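Local structure of lysozyme (Meretrix lusoria, 4PJ2) at residues Glu42-Asp47 with Asn71-Tyr76; Leu33-Phe38 with Ser54-Ala59; Arg91-Gly96 with Ile106-Arg111; Phe38-Ala43 with Tyr63-Cys68. The protein hydrolyses the beta-1,4 linkages between N-acetylmuramic acid and N-acetylglucosamine in peptidoglycan, giving bacteriolytic activity against Gram-positive bacteria, and also has chitinase activity. All coordinates share one frame; numbering follows the deposited sequence.

Contact 1 of 4, residues Glu42-Asp47 with Asn71-Tyr76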
loop_
_atom_site.group_PDB
_atom_site.type_symbol
_atom_site.label_atom_id
_atom_site.label_comp_id
_atom_site.label_asym_id
_atom_site.label_seq_id
_atom_site.Cartn_x
_atom_site.Cartn_y
_atom_site.Cartn_z
ATOM N N GLU D 42 8.236 -5.476 3.129
ATOM C CA GLU D 42 8.651 -5.043 4.451
ATOM C C GLU D 42 7.466 -4.577 5.304
ATOM O O GLU D 42 7.377 -4.903 6.482
ATOM C CB GLU D 42 9.696 -3.932 4.341
ATOM C CG GLU D 42 10.376 -3.637 5.665
ATOM C CD GLU D 42 11.521 -2.660 5.533
ATOM O OE1 GLU D 42 11.657 -2.041 4.458
ATOM O OE2 GLU D 42 12.286 -2.516 6.510
ATOM N N ALA D 43 6.555 -3.810 4.711
ATOM C CA ALA D 43 5.402 -3.296 5.444
ATOM C C ALA D 43 4.554 -4.431 6.000
ATOM O O ALA D 43 3.986 -4.336 7.097
ATOM C CB ALA D 43 4.559 -2.411 4.556
ATOM N N TYR D 44 4.437 -5.495 5.212
ATOM C CA TYR D 44 3.658 -6.665 5.585
ATOM C C TYR D 44 4.316 -7.344 6.779
ATOM O O TYR D 44 3.655 -7.652 7.766
ATOM C CB TYR D 44 3.550 -7.594 4.388
ATOM C CG TYR D 44 2.587 -8.762 4.480
ATOM C CD1 TYR D 44 2.864 -9.856 5.283
ATOM C CD2 TYR D 44 1.465 -8.820 3.673
ATOM C CE1 TYR D 44 2.009 -10.944 5.328
ATOM C CE2 TYR D 44 0.603 -9.910 3.703
ATOM C CZ TYR D 44 0.878 -10.960 4.541
ATOM O OH TYR D 44 0.059 -12.061 4.555
ATOM N N TRP D 45 5.630 -7.530 6.702
ATOM C CA TRP D 45 6.386 -8.157 7.778
ATOM C C TRP D 45 6.310 -7.367 9.073
ATOM O O TRP D 45 6.162 -7.943 10.152
ATOM C CB TRP D 45 7.849 -8.353 7.368
ATOM C CG TRP D 45 8.658 -9.038 8.414
ATOM C CD1 TRP D 45 8.630 -10.362 8.731
ATOM C CD2 TRP D 45 9.607 -8.435 9.299
ATOM N NE1 TRP D 45 9.511 -10.623 9.752
ATOM C CE2 TRP D 45 10.124 -9.457 10.118
ATOM C CE3 TRP D 45 10.079 -7.131 9.469
ATOM C CZ2 TRP D 45 11.086 -9.212 11.098
ATOM C CZ3 TRP D 45 11.033 -6.892 10.440
ATOM C CH2 TRP D 45 11.531 -7.927 11.238
ATOM N N ILE D 46 6.388 -6.048 8.971
ATOM C CA ILE D 46 6.276 -5.194 10.145
ATOM C C ILE D 46 4.917 -5.415 10.819
ATOM O O ILE D 46 4.836 -5.629 12.028
ATOM C CB ILE D 46 6.471 -3.696 9.778
ATOM C CG1 ILE D 46 7.939 -3.440 9.417
ATOM C CG2 ILE D 46 6.005 -2.777 10.910
ATOM C CD1 ILE D 46 8.208 -2.081 8.781
ATOM N N ASP D 47 3.850 -5.423 10.032
ATOM C CA ASP D 47 2.510 -5.526 10.593
ATOM C C ASP D 47 2.172 -6.943 11.070
ATOM O O ASP D 47 1.291 -7.099 11.915
ATOM C CB ASP D 47 1.471 -5.095 9.571
ATOM C CG ASP D 47 1.407 -3.597 9.386
ATOM O OD1 ASP D 47 2.119 -2.828 10.076
ATOM O OD2 ASP D 47 0.595 -3.180 8.536
ATOM N N ASN D 71 -0.274 -14.421 11.091
ATOM C CA ASN D 71 -0.380 -13.248 11.959
ATOM C C ASN D 71 -1.046 -12.075 11.253
ATOM O O ASN D 71 -1.809 -11.350 11.870
ATOM C CB ASN D 71 0.980 -12.776 12.464
ATOM C CG ASN D 71 1.613 -13.725 13.446
ATOM O OD1 ASN D 71 0.969 -14.632 13.963
ATOM N ND2 ASN D 71 2.880 -13.498 13.737
ATOM N N TYR D 72 -0.742 -11.870 9.972
ATOM C CA TYR D 72 -1.356 -10.813 9.186
ATOM C C TYR D 72 -2.868 -10.997 9.093
ATOM O O TYR D 72 -3.635 -10.047 9.282
ATOM C CB TYR D 72 -0.746 -10.797 7.795
ATOM C CG TYR D 72 -0.933 -9.498 7.046
ATOM C CD1 TYR D 72 -1.968 -9.326 6.136
ATOM C CD2 TYR D 72 -0.042 -8.447 7.218
ATOM C CE1 TYR D 72 -2.111 -8.138 5.422
ATOM C CE2 TYR D 72 -0.188 -7.255 6.515
ATOM C CZ TYR D 72 -1.221 -7.101 5.624
ATOM O OH TYR D 72 -1.339 -5.920 4.909
ATOM N N MET D 73 -3.305 -12.230 8.831
ATOM C CA MET D 73 -4.722 -12.498 8.729
ATOM C C MET D 73 -5.401 -12.361 10.093
ATOM O O MET D 73 -6.497 -11.846 10.165
ATOM C CB MET D 73 -4.979 -13.889 8.103
ATOM C CG MET D 73 -4.410 -14.059 6.687
ATOM S SD MET D 73 -4.815 -12.670 5.626
ATOM C CE MET D 73 -3.430 -12.758 4.491
ATOM N N LYS D 74 -4.744 -12.823 11.153
ATOM C CA LYS D 74 -5.270 -12.655 12.513
ATOM C C LYS D 74 -5.473 -11.178 12.843
ATOM O O LYS D 74 -6.466 -10.800 13.462
ATOM C CB LYS D 74 -4.319 -13.296 13.517
ATOM C CG LYS D 74 -4.762 -13.220 14.964
ATOM C CD LYS D 74 -3.846 -14.051 15.859
ATOM C CE LYS D 74 -4.086 -13.791 17.344
ATOM N NZ LYS D 74 -3.143 -14.563 18.206
ATOM N N ARG D 75 -4.534 -10.345 12.419
ATOM C CA ARG D 75 -4.621 -8.919 12.678
ATOM C C ARG D 75 -5.729 -8.242 11.874
ATOM O O ARG D 75 -6.484 -7.425 12.430
ATOM C CB ARG D 75 -3.281 -8.249 12.382
ATOM C CG ARG D 75 -3.302 -6.742 12.556
ATOM C CD ARG D 75 -1.909 -6.167 12.509
ATOM N NE ARG D 75 -1.946 -4.753 12.861
ATOM C CZ ARG D 75 -0.894 -4.057 13.265
ATOM N NH1 ARG D 75 0.298 -4.640 13.314
ATOM N NH2 ARG D 75 -1.030 -2.782 13.617
ATOM N N TYR D 76 -5.841 -8.572 10.582
ATOM C CA TYR D 76 -6.641 -7.758 9.672
ATOM C C TYR D 76 -7.937 -8.367 9.143
ATOM O O TYR D 76 -8.880 -7.640 8.854
ATOM C CB TYR D 76 -5.796 -7.322 8.485
ATOM C CG TYR D 76 -4.756 -6.287 8.792
ATOM C CD1 TYR D 76 -5.114 -5.062 9.327
ATOM C CD2 TYR D 76 -3.416 -6.521 8.506
ATOM C CE1 TYR D 76 -4.168 -4.090 9.549
ATOM C CE2 TYR D 76 -2.465 -5.541 8.738
ATOM C CZ TYR D 76 -2.856 -4.333 9.265
ATOM O OH TYR D 76 -1.980 -3.292 9.499
#
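In the substrate-binding site, Y44 and Y72 form a face-to-face stack with centroids 3.7 Å apart and planes diverging by only 5°, closest at Y44 CZ and Y72 CG (3.4 Å). With CG trans to the backbone nitrogen, Y44 carries its ring across to Y72. On the opposite face of Y72, Y76 comes edge-on, its CD2 3.6 Å above the plane: a parallel ring meets one face, a ring edge the other. D47 supplies the polar half. Y76 OH donates to D47 OD2 at 2.8 Å, from above the carboxylate plane, while R75 NH1 bonds D47 O at 3.0 Å (N-H...O 151°), in the carbonyl plane and on a lone pair. The D47 carboxylate also bonds S28 and A27 of the bound putative exported protein; that S28 also bonds Y72 OH. The axes of segments 42-47 and 71-76, the latter on helix 62-76, cross at 71°; helix 86-95 lies alongside, H93 ND1 hydrogen-bonded to Y44 OH and M73 packing on F89, E92 and H93.

Contact 2 of 4, residues Leu33-Phe38 with Ser54-Ala59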
loop_
_atom_site.group_PDB
_atom_site.type_symbol
_atom_site.label_atom_id
_atom_site.label_comp_id
_atom_site.label_asym_id
_atom_site.label_seq_id
_atom_site.Cartn_x
_atom_site.Cartn_y
_atom_site.Cartn_z
ATOM N N LEU D 33 11.004 -4.081 -2.749
ATOM C CA LEU D 33 11.327 -5.498 -2.740
ATOM C C LEU D 33 10.199 -6.348 -2.161
ATOM O O LEU D 33 9.591 -5.989 -1.158
ATOM C CB LEU D 33 12.585 -5.753 -1.907
ATOM C CG LEU D 33 13.948 -5.454 -2.520
ATOM C CD1 LEU D 33 15.040 -5.659 -1.483
ATOM C CD2 LEU D 33 14.191 -6.343 -3.722
ATOM N N SER D 34 9.932 -7.472 -2.819
ATOM C CA SER D 34 9.027 -8.485 -2.298
ATOM C C SER D 34 9.806 -9.788 -2.279
ATOM O O SER D 34 10.496 -10.113 -3.255
ATOM C CB SER D 34 7.801 -8.601 -3.194
ATOM O OG SER D 34 6.831 -9.452 -2.627
ATOM N N CYS D 35 9.704 -10.531 -1.185
ATOM C CA CYS D 35 10.605 -11.646 -0.951
ATOM C C CYS D 35 9.929 -12.991 -0.702
ATOM O O CYS D 35 8.910 -13.083 -0.014
ATOM C CB CYS D 35 11.512 -11.323 0.245
ATOM S SG CYS D 35 12.435 -9.766 0.115
ATOM N N GLY D 36 10.525 -14.043 -1.254
ATOM C CA GLY D 36 10.294 -15.386 -0.751
ATOM C C GLY D 36 9.042 -16.101 -1.195
ATOM O O GLY D 36 8.352 -15.687 -2.132
ATOM N N TYR D 37 8.766 -17.191 -0.481
ATOM C CA TYR D 37 7.657 -18.099 -0.770
ATOM C C TYR D 37 6.323 -17.403 -0.972
ATOM O O TYR D 37 5.536 -17.795 -1.833
ATOM C CB TYR D 37 7.478 -19.082 0.390
ATOM C CG TYR D 37 8.592 -20.097 0.551
ATOM C CD1 TYR D 37 9.682 -19.840 1.375
ATOM C CD2 TYR D 37 8.533 -21.324 -0.095
ATOM C CE1 TYR D 37 10.696 -20.776 1.530
ATOM C CE2 TYR D 37 9.538 -22.258 0.060
ATOM C CZ TYR D 37 10.612 -21.976 0.873
ATOM O OH TYR D 37 11.608 -22.907 1.031
ATOM N N PHE D 38 6.041 -16.396 -0.134
ATOM C CA PHE D 38 4.742 -15.719 -0.132
ATOM C C PHE D 38 4.832 -14.299 -0.684
ATOM O O PHE D 38 3.848 -13.568 -0.664
ATOM C CB PHE D 38 4.130 -15.720 1.279
ATOM C CG PHE D 38 3.678 -17.078 1.725
ATOM C CD1 PHE D 38 4.547 -17.936 2.383
ATOM C CD2 PHE D 38 2.397 -17.521 1.432
ATOM C CE1 PHE D 38 4.122 -19.199 2.785
ATOM C CE2 PHE D 38 1.972 -18.777 1.822
ATOM C CZ PHE D 38 2.838 -19.621 2.489
ATOM N N SER D 54 14.562 -10.890 10.913
ATOM C CA SER D 54 14.421 -9.774 9.986
ATOM C C SER D 54 13.437 -10.141 8.880
ATOM O O SER D 54 13.093 -11.310 8.701
ATOM C CB SER D 54 15.776 -9.415 9.378
ATOM O OG SER D 54 16.254 -10.473 8.569
ATOM N N TRP D 55 12.997 -9.130 8.139
ATOM C CA TRP D 55 12.046 -9.313 7.055
ATOM C C TRP D 55 12.548 -10.328 6.012
ATOM O O TRP D 55 11.873 -11.313 5.711
ATOM C CB TRP D 55 11.770 -7.944 6.440
ATOM C CG TRP D 55 11.314 -7.929 5.039
ATOM C CD1 TRP D 55 10.401 -8.753 4.442
ATOM C CD2 TRP D 55 11.751 -7.020 4.039
ATOM N NE1 TRP D 55 10.248 -8.404 3.122
ATOM C CE2 TRP D 55 11.070 -7.341 2.851
ATOM C CE3 TRP D 55 12.654 -5.956 4.034
ATOM C CZ2 TRP D 55 11.266 -6.634 1.669
ATOM C CZ3 TRP D 55 12.850 -5.263 2.862
ATOM C CH2 TRP D 55 12.158 -5.602 1.695
ATOM N N LYS D 56 13.736 -10.102 5.466
ATOM C CA LYS D 56 14.224 -10.942 4.372
ATOM C C LYS D 56 14.532 -12.370 4.819
ATOM O O LYS D 56 14.300 -13.325 4.073
ATOM C CB LYS D 56 15.437 -10.300 3.710
ATOM C CG LYS D 56 15.093 -8.989 3.035
ATOM C CD LYS D 56 16.313 -8.313 2.448
ATOM C CE LYS D 56 15.940 -7.010 1.761
ATOM N NZ LYS D 56 17.135 -6.234 1.349
ATOM N N SER D 57 15.049 -12.520 6.030
ATOM C CA SER D 57 15.314 -13.851 6.550
ATOM C C SER D 57 14.011 -14.602 6.824
ATOM O O SER D 57 13.914 -15.793 6.549
ATOM C CB SER D 57 16.190 -13.795 7.803
ATOM O OG SER D 57 15.586 -13.054 8.840
ATOM N N CYS D 58 13.006 -13.908 7.343
ATOM C CA CYS D 58 11.722 -14.537 7.607
ATOM C C CYS D 58 11.077 -14.975 6.299
ATOM O O CYS D 58 10.556 -16.090 6.187
ATOM C CB CYS D 58 10.809 -13.559 8.345
ATOM S SG CYS D 58 9.253 -14.267 8.842
ATOM N N ALA D 59 11.126 -14.088 5.305
ATOM C CA ALA D 59 10.476 -14.336 4.025
ATOM C C ALA D 59 11.064 -15.562 3.311
ATOM O O ALA D 59 10.372 -16.225 2.538
ATOM C CB ALA D 59 10.573 -13.104 3.141
HETATM O O HOH W 1 7.747 -15.173 1.696
#
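W55 meets L33 and C35 through the six-membered ring of its indole. L33 O sits at the ring edge, 3.3 Å from W55 CZ2, and L33 CB packs on W55 CH2 at 3.6 Å. C35 SG approaches obliquely, 3.7 Å from W55 CZ2 and 44° off the ring normal, a sulfur-aromatic contact. Trans to its carbonyl carbon (chi1 -55°), this sulfur is turned to the indole. One helical turn on, A59 CB abuts C35 CB at 3.5 Å. The methyl L33 CD1 lies across the end of the extended K56 chain, beside CE and NZ. At G36 the backbones come close, and a CA-H...O contact joins G36 CA to A59 O at 3.4 Å, with 156° at the hydrogen. Further out, one water ties the turn to the helix end: it donates to C35 O (2.9 Å) and A59 O (3.0 Å) and accepts from F38 N (2.8 Å). W55 NE1 donates to I40 O in the adjoining strand, and disulfides C35-C26 and C58-C64 anchor strand and helix. The whole is a short helix with S54 at its N-cap position, packed against the central strand of the small antiparallel sheet of a disulfide-rich, destabilase-type lysozyme.

Contact 3 of 4, residues Arg91-Gly96 with Ile106-Arg111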
loop_
_atom_site.group_PDB
_atom_site.type_symbol
_atom_site.label_atom_id
_atom_site.label_comp_id
_atom_site.label_asym_id
_atom_site.label_seq_id
_atom_site.Cartn_x
_atom_site.Cartn_y
_atom_site.Cartn_z
ATOM N N ARG D 91 -7.209 -12.896 -0.863
ATOM C CA ARG D 91 -7.416 -11.520 -1.311
ATOM C C ARG D 91 -6.764 -10.481 -0.366
ATOM O O ARG D 91 -6.275 -9.466 -0.829
ATOM C CB ARG D 91 -8.901 -11.228 -1.556
ATOM C CG ARG D 91 -9.474 -12.041 -2.732
ATOM C CD ARG D 91 -10.951 -11.784 -2.983
ATOM N NE ARG D 91 -11.233 -10.413 -3.392
ATOM C CZ ARG D 91 -12.445 -9.871 -3.434
ATOM N NH1 ARG D 91 -13.516 -10.581 -3.081
ATOM N NH2 ARG D 91 -12.582 -8.605 -3.801
ATOM N N GLU D 92 -6.724 -10.766 0.936
ATOM C CA GLU D 92 -5.951 -9.940 1.872
ATOM C C GLU D 92 -4.470 -10.028 1.570
ATOM O O GLU D 92 -3.753 -9.054 1.590
ATOM C CB GLU D 92 -6.176 -10.408 3.316
ATOM C CG GLU D 92 -7.592 -10.228 3.833
ATOM C CD GLU D 92 -7.928 -8.800 4.074
ATOM O OE1 GLU D 92 -7.696 -8.345 5.222
ATOM O OE2 GLU D 92 -8.455 -8.151 3.164
ATOM N N HIS D 93 -4.019 -11.238 1.273
ATOM C CA HIS D 93 -2.616 -11.403 1.006
ATOM C C HIS D 93 -2.167 -10.609 -0.219
ATOM O O HIS D 93 -1.124 -9.982 -0.196
ATOM C CB HIS D 93 -2.279 -12.863 0.801
ATOM C CG HIS D 93 -0.819 -13.077 0.768
ATOM N ND1 HIS D 93 -0.034 -12.934 1.887
ATOM C CD2 HIS D 93 0.031 -13.332 -0.258
ATOM C CE1 HIS D 93 1.231 -13.120 1.565
ATOM N NE2 HIS D 93 1.296 -13.364 0.267
ATOM N N ASN D 94 -3.004 -10.616 -1.249
ATOM C CA ASN D 94 -2.696 -9.928 -2.498
ATOM C C ASN D 94 -2.944 -8.425 -2.416
ATOM O O ASN D 94 -2.239 -7.653 -3.048
ATOM C CB ASN D 94 -3.553 -10.538 -3.615
ATOM C CG ASN D 94 -3.245 -9.949 -4.980
ATOM O OD1 ASN D 94 -4.135 -9.459 -5.663
ATOM N ND2 ASN D 94 -1.987 -9.979 -5.359
ATOM N N GLY D 95 -3.948 -8.035 -1.624
ATOM C CA GLY D 95 -4.431 -6.663 -1.638
ATOM C C GLY D 95 -4.274 -5.840 -0.379
ATOM O O GLY D 95 -4.685 -4.690 -0.386
ATOM N N GLY D 96 -3.694 -6.399 0.681
ATOM C CA GLY D 96 -3.552 -5.664 1.939
ATOM C C GLY D 96 -4.748 -5.808 2.861
ATOM O O GLY D 96 -5.601 -6.659 2.647
ATOM N N ILE D 106 -9.801 -9.564 -7.275
ATOM C CA ILE D 106 -10.763 -10.564 -7.770
ATOM C C ILE D 106 -10.123 -11.509 -8.776
ATOM O O ILE D 106 -10.327 -12.709 -8.692
ATOM C CB ILE D 106 -12.016 -9.908 -8.397
ATOM C CG1 ILE D 106 -12.859 -9.252 -7.303
ATOM C CG2 ILE D 106 -12.865 -10.942 -9.181
ATOM C CD1 ILE D 106 -14.001 -8.416 -7.833
ATOM N N GLY D 107 -9.357 -10.967 -9.723
ATOM C CA GLY D 107 -8.675 -11.798 -10.702
ATOM C C GLY D 107 -7.697 -12.736 -10.028
ATOM O O GLY D 107 -7.621 -13.917 -10.374
ATOM N N TYR D 108 -6.986 -12.221 -9.023
ATOM C CA TYR D 108 -6.026 -13.031 -8.266
ATOM C C TYR D 108 -6.714 -14.275 -7.692
ATOM O O TYR D 108 -6.208 -15.389 -7.827
ATOM C CB TYR D 108 -5.431 -12.198 -7.120
ATOM C CG TYR D 108 -4.448 -12.920 -6.229
ATOM C CD1 TYR D 108 -4.886 -13.613 -5.097
ATOM C CD2 TYR D 108 -3.091 -12.849 -6.454
ATOM C CE1 TYR D 108 -3.998 -14.247 -4.264
ATOM C CE2 TYR D 108 -2.190 -13.473 -5.622
ATOM C CZ TYR D 108 -2.659 -14.174 -4.510
ATOM O OH TYR D 108 -1.786 -14.781 -3.641
ATOM N N TRP D 109 -7.863 -14.080 -7.041
ATOM C CA TRP D 109 -8.620 -15.186 -6.458
ATOM C C TRP D 109 -9.166 -16.136 -7.537
ATOM O O TRP D 109 -9.112 -17.351 -7.375
ATOM C CB TRP D 109 -9.764 -14.641 -5.600
ATOM C CG TRP D 109 -10.727 -15.691 -5.133
ATOM C CD1 TRP D 109 -12.067 -15.716 -5.359
ATOM C CD2 TRP D 109 -10.429 -16.856 -4.343
ATOM N NE1 TRP D 109 -12.629 -16.822 -4.763
ATOM C CE2 TRP D 109 -11.644 -17.541 -4.139
ATOM C CE3 TRP D 109 -9.254 -17.384 -3.792
ATOM C CZ2 TRP D 109 -11.722 -18.727 -3.402
ATOM C CZ3 TRP D 109 -9.335 -18.561 -3.068
ATOM C CH2 TRP D 109 -10.556 -19.223 -2.888
ATOM N N ASN D 110 -9.677 -15.582 -8.643
ATOM C CA ASN D 110 -10.190 -16.390 -9.743
ATOM C C ASN D 110 -9.080 -17.254 -10.302
ATOM O O ASN D 110 -9.297 -18.431 -10.613
ATOM C CB ASN D 110 -10.755 -15.486 -10.843
ATOM C CG ASN D 110 -12.118 -14.917 -10.487
ATOM O OD1 ASN D 110 -12.771 -15.385 -9.557
ATOM N ND2 ASN D 110 -12.560 -13.914 -11.240
ATOM N N ARG D 111 -7.901 -16.677 -10.461
ATOM C CA ARG D 111 -6.777 -17.394 -11.032
ATOM C C ARG D 111 -6.180 -18.398 -10.051
ATOM O O ARG D 111 -5.828 -19.518 -10.459
ATOM C CB ARG D 111 -5.708 -16.427 -11.573
ATOM C CG ARG D 111 -6.144 -15.598 -12.776
ATOM C CD ARG D 111 -4.944 -14.964 -13.487
ATOM N NE ARG D 111 -3.998 -14.367 -12.547
ATOM C CZ ARG D 111 -4.133 -13.162 -12.003
ATOM N NH1 ARG D 111 -5.180 -12.399 -12.302
ATOM N NH2 ARG D 111 -3.210 -12.720 -11.161
#
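N94 and Y108 form the tight part of this contact. The carboxamide of N94 lies over one face of the Y108 ring, planes 10° apart, and the side chains run past each other in opposite directions. N94 CB stands 3.5 Å from the ring centroid, almost on the ring normal, which makes a CH-pi contact, while N94 CG and ND2 are each 3.3 Å from Y108 CD2. With CG of N94 trans to its own amide nitrogen (chi1 -176°), the carboxamide lies over the ring with OD1 toward Y108 CB and ND2 over the CD2-CE2 side. The amide ends are gripped from outside the pair: N94 OD1 bonds Y89, and ND2 bonds S86, of the bound putative exported protein. Y108 OH meanwhile bonds E18 OE2.

Packing is looser toward the exposed residue I106. Its CG1 lies over the rim of one face of the R91 guanidinium, 3.6 Å from NH2, and W109 CB is 3.9 Å from R91 CG. R91 is steadied by the loop between the helices, through T105 OG1 at NE and K102 O at NH2. H93 adds just a remote edge, CD2 being 4.1 Å from Y108 OH. Segments 91-95 and 106-111, joined by a loop and with axes inclined at 131°, thus set a substrate-binding histidine near Y108, the partner of the predicted proton donor E18, in the active-site region of the lysozyme fold.

Contact 4 of 4, residues Phe38-Ala43 with Tyr63-Cys68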
loop_
_atom_site.group_PDB
_atom_site.type_symbol
_atom_site.label_atom_id
_atom_site.label_comp_id
_atom_site.label_asym_id
_atom_site.label_seq_id
_atom_site.Cartn_x
_atom_site.Cartn_y
_atom_site.Cartn_z
ATOM N N PHE D 38 6.041 -16.396 -0.134
ATOM C CA PHE D 38 4.742 -15.719 -0.132
ATOM C C PHE D 38 4.832 -14.299 -0.684
ATOM O O PHE D 38 3.848 -13.568 -0.664
ATOM C CB PHE D 38 4.130 -15.720 1.279
ATOM C CG PHE D 38 3.678 -17.078 1.725
ATOM C CD1 PHE D 38 4.547 -17.936 2.383
ATOM C CD2 PHE D 38 2.397 -17.521 1.432
ATOM C CE1 PHE D 38 4.122 -19.199 2.785
ATOM C CE2 PHE D 38 1.972 -18.777 1.822
ATOM C CZ PHE D 38 2.838 -19.621 2.489
ATOM N N GLN D 39 6.005 -13.907 -1.186
ATOM C CA GLN D 39 6.206 -12.573 -1.771
ATOM C C GLN D 39 5.750 -11.472 -0.795
ATOM O O GLN D 39 4.886 -10.644 -1.099
ATOM C CB GLN D 39 5.483 -12.481 -3.109
ATOM C CG GLN D 39 6.153 -13.322 -4.190
ATOM C CD GLN D 39 7.504 -12.759 -4.573
ATOM O OE1 GLN D 39 7.585 -11.754 -5.282
ATOM N NE2 GLN D 39 8.567 -13.372 -4.076
ATOM N N ILE D 40 6.392 -11.481 0.364
ATOM C CA ILE D 40 6.100 -10.563 1.464
ATOM C C ILE D 40 6.992 -9.336 1.354
ATOM O O ILE D 40 8.202 -9.458 1.131
ATOM C CB ILE D 40 6.355 -11.282 2.816
ATOM C CG1 ILE D 40 5.247 -12.302 3.067
ATOM C CG2 ILE D 40 6.440 -10.288 3.978
ATOM C CD1 ILE D 40 5.539 -13.256 4.214
ATOM N N LYS D 41 6.390 -8.156 1.494
ATOM C CA LYS D 41 7.147 -6.913 1.519
ATOM C C LYS D 41 7.371 -6.461 2.957
ATOM O O LYS D 41 6.782 -6.997 3.895
ATOM C CB LYS D 41 6.421 -5.829 0.717
ATOM C CG LYS D 41 6.290 -6.193 -0.748
ATOM C CD LYS D 41 5.651 -5.109 -1.588
ATOM C CE LYS D 41 4.209 -4.894 -1.148
ATOM N NZ LYS D 41 3.429 -4.076 -2.097
ATOM N N GLU D 42 8.236 -5.476 3.129
ATOM C CA GLU D 42 8.651 -5.043 4.451
ATOM C C GLU D 42 7.466 -4.577 5.304
ATOM O O GLU D 42 7.377 -4.903 6.482
ATOM C CB GLU D 42 9.696 -3.932 4.341
ATOM C CG GLU D 42 10.376 -3.637 5.665
ATOM C CD GLU D 42 11.521 -2.660 5.533
ATOM O OE1 GLU D 42 11.657 -2.041 4.458
ATOM O OE2 GLU D 42 12.286 -2.516 6.510
ATOM N N ALA D 43 6.555 -3.810 4.711
ATOM C CA ALA D 43 5.402 -3.296 5.444
ATOM C C ALA D 43 4.554 -4.431 6.000
ATOM O O ALA D 43 3.986 -4.336 7.097
ATOM C CB ALA D 43 4.559 -2.411 4.556
ATOM N N TYR D 63 8.325 -21.690 7.064
ATOM C CA TYR D 63 7.667 -21.579 8.356
ATOM C C TYR D 63 7.479 -20.130 8.792
ATOM O O TYR D 63 6.363 -19.712 9.099
ATOM C CB TYR D 63 8.439 -22.335 9.441
ATOM C CG TYR D 63 7.802 -22.145 10.792
ATOM C CD1 TYR D 63 6.663 -22.853 11.144
ATOM C CD2 TYR D 63 8.305 -21.215 11.696
ATOM C CE1 TYR D 63 6.057 -22.667 12.368
ATOM C CE2 TYR D 63 7.704 -21.018 12.925
ATOM C CZ TYR D 63 6.581 -21.747 13.255
ATOM O OH TYR D 63 5.980 -21.562 14.479
ATOM N N CYS D 64 8.560 -19.364 8.848
ATOM C CA CYS D 64 8.444 -17.989 9.313
ATOM C C CYS D 64 7.533 -17.178 8.407
ATOM O O CYS D 64 6.707 -16.398 8.891
ATOM C CB CYS D 64 9.804 -17.314 9.405
ATOM S SG CYS D 64 9.732 -15.727 10.225
ATOM N N ALA D 65 7.684 -17.345 7.094
ATOM C CA ALA D 65 6.866 -16.589 6.143
ATOM C C ALA D 65 5.388 -16.922 6.324
ATOM O O ALA D 65 4.544 -16.028 6.345
ATOM C CB ALA D 65 7.306 -16.851 4.705
ATOM N N SER D 66 5.070 -18.201 6.470
ATOM C CA SER D 66 3.671 -18.581 6.663
ATOM C C SER D 66 3.139 -18.148 8.034
ATOM O O SER D 66 1.965 -17.822 8.154
ATOM C CB SER D 66 3.444 -20.085 6.427
ATOM O OG SER D 66 4.138 -20.910 7.356
ATOM N N LEU D 67 4.004 -18.110 9.047
ATOM C CA LEU D 67 3.617 -17.559 10.346
ATOM C C LEU D 67 3.245 -16.096 10.170
ATOM O O LEU D 67 2.278 -15.610 10.753
ATOM C CB LEU D 67 4.755 -17.674 11.365
ATOM C CG LEU D 67 4.465 -17.050 12.737
ATOM C CD1 LEU D 67 3.251 -17.690 13.388
ATOM C CD2 LEU D 67 5.672 -17.148 13.654
ATOM N N CYS D 68 4.024 -15.390 9.365
ATOM C CA CYS D 68 3.741 -13.997 9.091
ATOM C C CYS D 68 2.361 -13.856 8.447
ATOM O O CYS D 68 1.568 -13.016 8.865
ATOM C CB CYS D 68 4.844 -13.428 8.199
ATOM S SG CYS D 68 4.656 -11.667 7.815
#
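The F38 ring meets A65 and S66 obliquely, neither squarely over a face nor in its plane. F38 CD1 is 3.8 Å from A65 CB, and F38 CE1 is likewise 3.8 Å from S66 CB, so the ring's flank spans two successive residues of helix 62-76; I14 and C15 of helix 8-19 also touch it. I40 works beside it through a single methyl. With its chain extended at chi2 (168°), CD1 reaches A65 O at 3.6 Å, A65 CB at 4.0 Å and C68 SG at 4.0 Å, touching residues one turn apart on the helix. All five residues are buried, and the contact is apolar apart from the carbonyl of A65. Ahead of I40, Q39 has positive phi (53°), and Q39 and I40 together face C35 as a G1 beta bulge. Beyond the contact, C68 is disulfide-bonded to C48 and F38 O accepts from H93 NE2. The edge strand 40-41, on its way into helix 42-47, thus lies against helix 62-76, with helix 8-19 bordering F38 and helix 86-95 reaching its carbonyl.

How the contacts relate
From the N-terminal side, contact 2 opens first, at strand 32-35, followed by contact 4 at 38-43 and contact 1 at 42-47. They close in the same order, at 54-59, 63-68 and 71-76, across intervals of 15, 19 and 23 residues, so contact 2 crosses both of the others, while contacts 4 and 1 start from overlapping segments and close on one helix, 62-76. Disulfide C58-C64 joins contacts 2 and 4 directly. Contact 3 follows in series, closing a nine-residue loop on the far side of the chain centre from contacts 2 and 4. H93 bridges the groups, bonding Y44 of contact 1 and F38 of contacts 2 and 4, and so ties sheet-side elements to the C-terminal helices.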